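Local coordinates for 5-oxopent-3-ene-1,2,5-tricarboxylate decarboxylase (Exiguobacterium antarcticum B7, PDB 6IYM), which is a member of the fumarylacetoacetate hydrolase family that binds a magnesium ion through acidic side chains, at residues 4-16 with 55-67. Numbering follows the deposited sequence.
Sequences KWFRFEQDGRARI and RLTDHVRLLAPYL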
# COMPACT_ATOMS: atom_id res chain seq x y z
N LYS A 4 -0.07 7.11 26.66
CA LYS A 4 0.22 6.10 25.61
C LYS A 4 -1.11 5.44 25.27
O LYS A 4 -1.91 5.27 26.20
CB LYS A 4 1.25 5.08 26.07
CG LYS A 4 2.51 5.69 26.67
CD LYS A 4 3.63 4.69 26.91
CE LYS A 4 4.71 5.24 27.81
NZ LYS A 4 5.92 4.40 27.79
N TRP A 5 -1.35 5.15 24.00
CA TRP A 5 -2.61 4.52 23.52
C TRP A 5 -2.30 3.11 23.07
O TRP A 5 -1.28 2.92 22.40
CB TRP A 5 -3.23 5.31 22.37
CG TRP A 5 -3.78 6.65 22.73
CD1 TRP A 5 -3.14 7.85 22.72
CD2 TRP A 5 -5.13 6.91 23.11
NE1 TRP A 5 -4.00 8.84 23.10
CE2 TRP A 5 -5.23 8.29 23.34
CE3 TRP A 5 -6.26 6.10 23.27
CZ2 TRP A 5 -6.42 8.89 23.74
CZ3 TRP A 5 -7.44 6.69 23.67
CH2 TRP A 5 -7.52 8.06 23.89
N PHE A 6 -3.19 2.17 23.38
CA PHE A 6 -3.11 0.80 22.83
C PHE A 6 -4.51 0.23 22.69
O PHE A 6 -5.50 0.84 23.18
CB PHE A 6 -2.22 -0.09 23.71
CG PHE A 6 -2.58 -0.11 25.17
CD1 PHE A 6 -2.06 0.85 26.03
CD2 PHE A 6 -3.43 -1.08 25.68
CE1 PHE A 6 -2.37 0.82 27.38
CE2 PHE A 6 -3.75 -1.10 27.03
CZ PHE A 6 -3.21 -0.15 27.88
N ARG A 7 -4.56 -0.86 21.93
CA ARG A 7 -5.69 -1.80 21.85
C ARG A 7 -5.25 -3.03 22.64
O ARG A 7 -4.05 -3.37 22.56
CB ARG A 7 -5.98 -2.06 20.37
CG ARG A 7 -7.45 -2.10 20.00
CD ARG A 7 -7.66 -1.99 18.51
NE ARG A 7 -6.65 -2.71 17.76
CZ ARG A 7 -6.87 -3.75 16.98
NH1 ARG A 7 -8.09 -4.21 16.79
NH2 ARG A 7 -5.86 -4.34 16.35
N PHE A 8 -6.15 -3.64 23.43
CA PHE A 8 -5.91 -4.93 24.13
C PHE A 8 -7.12 -5.84 23.95
O PHE A 8 -8.21 -5.32 23.63
CB PHE A 8 -5.62 -4.68 25.61
CG PHE A 8 -6.78 -4.16 26.43
CD1 PHE A 8 -7.65 -5.03 27.07
CD2 PHE A 8 -6.96 -2.79 26.61
CE1 PHE A 8 -8.68 -4.54 27.87
CE2 PHE A 8 -7.99 -2.31 27.40
CZ PHE A 8 -8.85 -3.18 28.03
N GLU A 9 -6.93 -7.14 24.16
CA GLU A 9 -7.94 -8.20 23.94
C GLU A 9 -8.70 -8.48 25.24
O GLU A 9 -8.05 -8.62 26.30
CB GLU A 9 -7.27 -9.48 23.44
CG GLU A 9 -8.17 -10.70 23.44
CD GLU A 9 -7.42 -11.97 23.08
OE1 GLU A 9 -6.40 -11.86 22.36
OE2 GLU A 9 -7.83 -13.06 23.55
N GLN A 10 -10.04 -8.59 25.13
CA GLN A 10 -10.97 -9.05 26.20
C GLN A 10 -12.13 -9.84 25.58
O GLN A 10 -12.94 -9.25 24.82
CB GLN A 10 -11.47 -7.85 27.00
CG GLN A 10 -12.24 -8.25 28.25
CD GLN A 10 -12.27 -7.10 29.22
OE1 GLN A 10 -11.30 -6.84 29.92
NE2 GLN A 10 -13.39 -6.39 29.23
N ASP A 11 -12.19 -11.15 25.87
CA ASP A 11 -13.25 -12.09 25.41
C ASP A 11 -13.14 -12.30 23.90
O ASP A 11 -14.19 -12.41 23.25
CB ASP A 11 -14.64 -11.58 25.81
CG ASP A 11 -14.78 -11.36 27.31
OD1 ASP A 11 -13.80 -10.88 27.94
OD2 ASP A 11 -15.86 -11.69 27.84
N GLY A 12 -11.91 -12.38 23.37
CA GLY A 12 -11.61 -12.51 21.93
C GLY A 12 -12.02 -11.27 21.15
O GLY A 12 -12.24 -11.42 19.93
N ARG A 13 -12.10 -10.10 21.82
CA ARG A 13 -12.68 -8.84 21.27
C ARG A 13 -11.90 -7.59 21.70
O ARG A 13 -11.63 -7.39 22.91
CB ARG A 13 -14.15 -8.70 21.68
CG ARG A 13 -15.09 -9.47 20.76
CD ARG A 13 -16.56 -9.21 21.01
NE ARG A 13 -17.01 -9.79 22.27
CZ ARG A 13 -17.33 -9.09 23.34
NH1 ARG A 13 -17.27 -7.77 23.33
NH2 ARG A 13 -17.73 -9.71 24.44
N ALA A 14 -11.61 -6.73 20.72
CA ALA A 14 -10.79 -5.51 20.85
C ALA A 14 -11.41 -4.57 21.88
O ALA A 14 -12.63 -4.39 21.85
CB ALA A 14 -10.68 -4.84 19.50
N ARG A 15 -10.58 -3.99 22.76
CA ARG A 15 -10.89 -2.81 23.61
C ARG A 15 -9.73 -1.81 23.50
O ARG A 15 -8.69 -2.18 22.94
CB ARG A 15 -11.14 -3.23 25.06
CG ARG A 15 -12.49 -3.89 25.27
CD ARG A 15 -12.86 -4.07 26.74
NE ARG A 15 -13.23 -2.82 27.39
CZ ARG A 15 -14.39 -2.18 27.24
NH1 ARG A 15 -15.33 -2.67 26.45
NH2 ARG A 15 -14.62 -1.06 27.90
N ILE A 16 -9.90 -0.59 24.01
CA ILE A 16 -8.88 0.49 23.94
C ILE A 16 -8.44 0.82 25.36
O ILE A 16 -9.31 0.89 26.27
CB ILE A 16 -9.40 1.74 23.19
CG1 ILE A 16 -9.61 1.47 21.71
CG2 ILE A 16 -8.49 2.94 23.41
CD1 ILE A 16 -10.44 2.54 21.02
N ARG A 55 -8.46 -0.58 35.93
CA ARG A 55 -6.97 -0.60 36.05
C ARG A 55 -6.48 -2.04 35.84
O ARG A 55 -5.64 -2.50 36.65
CB ARG A 55 -6.55 -0.01 37.41
CG ARG A 55 -7.08 -0.76 38.63
CD ARG A 55 -8.37 -0.20 39.23
NE ARG A 55 -9.34 -1.24 39.57
CZ ARG A 55 -10.45 -1.07 40.28
NH1 ARG A 55 -11.25 -2.10 40.51
NH2 ARG A 55 -10.77 0.11 40.78
N LEU A 56 -6.94 -2.71 34.78
CA LEU A 56 -6.86 -4.19 34.61
C LEU A 56 -5.40 -4.67 34.66
O LEU A 56 -4.48 -3.83 34.64
CB LEU A 56 -7.54 -4.60 33.30
CG LEU A 56 -8.36 -5.90 33.36
CD1 LEU A 56 -9.69 -5.67 34.05
CD2 LEU A 56 -8.57 -6.48 31.97
N THR A 57 -5.22 -6.00 34.71
CA THR A 57 -3.96 -6.73 35.02
C THR A 57 -2.92 -6.56 33.90
O THR A 57 -3.26 -6.02 32.83
CB THR A 57 -4.26 -8.21 35.28
OG1 THR A 57 -5.01 -8.70 34.16
CG2 THR A 57 -5.04 -8.45 36.55
N ASP A 58 -1.69 -7.03 34.16
CA ASP A 58 -0.52 -6.87 33.25
C ASP A 58 -0.57 -7.95 32.16
O ASP A 58 -0.19 -7.63 31.01
CB ASP A 58 0.80 -6.93 34.03
CG ASP A 58 0.84 -5.96 35.20
OD1 ASP A 58 0.24 -6.29 36.25
OD2 ASP A 58 1.46 -4.88 35.05
N HIS A 59 -1.03 -9.16 32.50
CA HIS A 59 -1.33 -10.27 31.55
C HIS A 59 -2.68 -10.00 30.86
O HIS A 59 -3.55 -10.89 30.86
CB HIS A 59 -1.26 -11.64 32.26
CG HIS A 59 -2.25 -11.85 33.37
ND1 HIS A 59 -2.31 -11.02 34.48
CD2 HIS A 59 -3.19 -12.80 33.55
CE1 HIS A 59 -3.26 -11.45 35.30
NE2 HIS A 59 -3.81 -12.54 34.75
N VAL A 60 -2.81 -8.81 30.26
CA VAL A 60 -4.06 -8.27 29.64
C VAL A 60 -4.09 -8.65 28.16
O VAL A 60 -5.19 -8.94 27.64
CB VAL A 60 -4.17 -6.74 29.86
CG1 VAL A 60 -2.94 -5.98 29.37
CG2 VAL A 60 -5.43 -6.17 29.24
N ARG A 61 -2.91 -8.66 27.52
CA ARG A 61 -2.64 -9.02 26.10
C ARG A 61 -3.04 -7.86 25.16
O ARG A 61 -4.26 -7.66 24.92
CB ARG A 61 -3.32 -10.31 25.64
CG ARG A 61 -2.56 -10.99 24.51
CD ARG A 61 -3.40 -11.76 23.51
NE ARG A 61 -2.80 -11.74 22.18
CZ ARG A 61 -3.13 -12.54 21.16
NH1 ARG A 61 -4.07 -13.46 21.29
NH2 ARG A 61 -2.51 -12.42 20.00
N LEU A 62 -2.01 -7.19 24.63
CA LEU A 62 -2.08 -6.04 23.69
C LEU A 62 -2.33 -6.59 22.29
O LEU A 62 -1.88 -7.73 22.01
CB LEU A 62 -0.75 -5.28 23.76
CG LEU A 62 -0.51 -4.36 24.96
CD1 LEU A 62 -1.15 -3.02 24.73
CD2 LEU A 62 -1.03 -4.94 26.26
N LEU A 63 -3.03 -5.85 21.44
CA LEU A 63 -3.12 -6.16 19.99
C LEU A 63 -2.24 -5.18 19.22
O LEU A 63 -1.68 -4.24 19.87
CB LEU A 63 -4.59 -6.12 19.55
CG LEU A 63 -5.52 -7.13 20.25
CD1 LEU A 63 -6.96 -6.86 19.86
CD2 LEU A 63 -5.13 -8.58 19.94
N ALA A 64 -2.09 -5.37 17.91
CA ALA A 64 -1.50 -4.34 17.03
C ALA A 64 -2.31 -3.06 17.24
O ALA A 64 -3.51 -3.12 17.46
CB ALA A 64 -1.53 -4.81 15.60
N PRO A 65 -1.71 -1.85 17.28
CA PRO A 65 -2.50 -0.63 17.45
C PRO A 65 -3.74 -0.55 16.55
O PRO A 65 -4.79 -0.27 17.06
CB PRO A 65 -1.42 0.44 17.19
CG PRO A 65 -0.21 -0.16 17.84
CD PRO A 65 -0.26 -1.59 17.35
N TYR A 66 -3.61 -0.84 15.25
CA TYR A 66 -4.76 -0.99 14.31
C TYR A 66 -4.24 -1.65 13.04
O TYR A 66 -3.02 -1.89 12.97
CB TYR A 66 -5.38 0.37 14.00
CG TYR A 66 -4.38 1.39 13.54
CD1 TYR A 66 -3.97 1.46 12.23
CD2 TYR A 66 -3.80 2.26 14.45
CE1 TYR A 66 -3.05 2.41 11.81
CE2 TYR A 66 -2.87 3.21 14.05
CZ TYR A 66 -2.50 3.28 12.73
OH TYR A 66 -1.59 4.22 12.36
N LEU A 67 -5.15 -1.99 12.14
CA LEU A 67 -4.84 -2.43 10.76
C LEU A 67 -4.68 -1.17 9.91
O LEU A 67 -5.63 -0.41 9.75
CB LEU A 67 -5.95 -3.35 10.24
CG LEU A 67 -5.70 -3.97 8.87
CD1 LEU A 67 -4.63 -5.04 8.93
CD2 LEU A 67 -6.99 -4.55 8.29
O HOH W 1 -1.95 -1.84 20.80
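Arg7 reaches across to Ala64 with two nitrogens of its guanidinium, NE and NH2, both directed at the same carbonyl oxygen. The bond from NH2 to Ala64 O measures 2.9 Å and that from NE to Ala64 O 3.2 Å, with the oxygen close to the guanidinium plane; NE adds a weak bond to Pro65 O. A bend at chi3 (38°) turns the group side-on to this carbonyl, and Leu63 CD1 lies over the centre of one guanidinium face, 4.2 Å above its plane. Two residues along the strand, Glu9 OE1 forms a salt bridge with Arg61 NH1 at 3.0 Å, the carboxylate and guanidinium planes 56° apart, while Arg61 NH2 pairs with Asp109. Val60 CG2 meets the Phe8 ring, 3.3 Å from CD1.

Between these side-chain contacts the backbones cross steeply at Phe8 and Leu62, in one isolated bridge with the pattern of a non-hydrogen-bonded antiparallel pair: Leu63 N to Arg7 O (2.9 Å) and Glu9 N to Arg61 O (2.8 Å). A water accepts from Arg7 N and probably donates to Leu63 O. Irregular segment 55-67, between helix 36-41 and strand 72-75, thus packs across the antiparallel hairpin of strands 4-10 and 13-20, whose Phe8 and Arg15 exchange backbone bonds. Strand 4-10 also pairs with strand 178-186, on which Pro65 packs; Tyr66 touches helix 36-41.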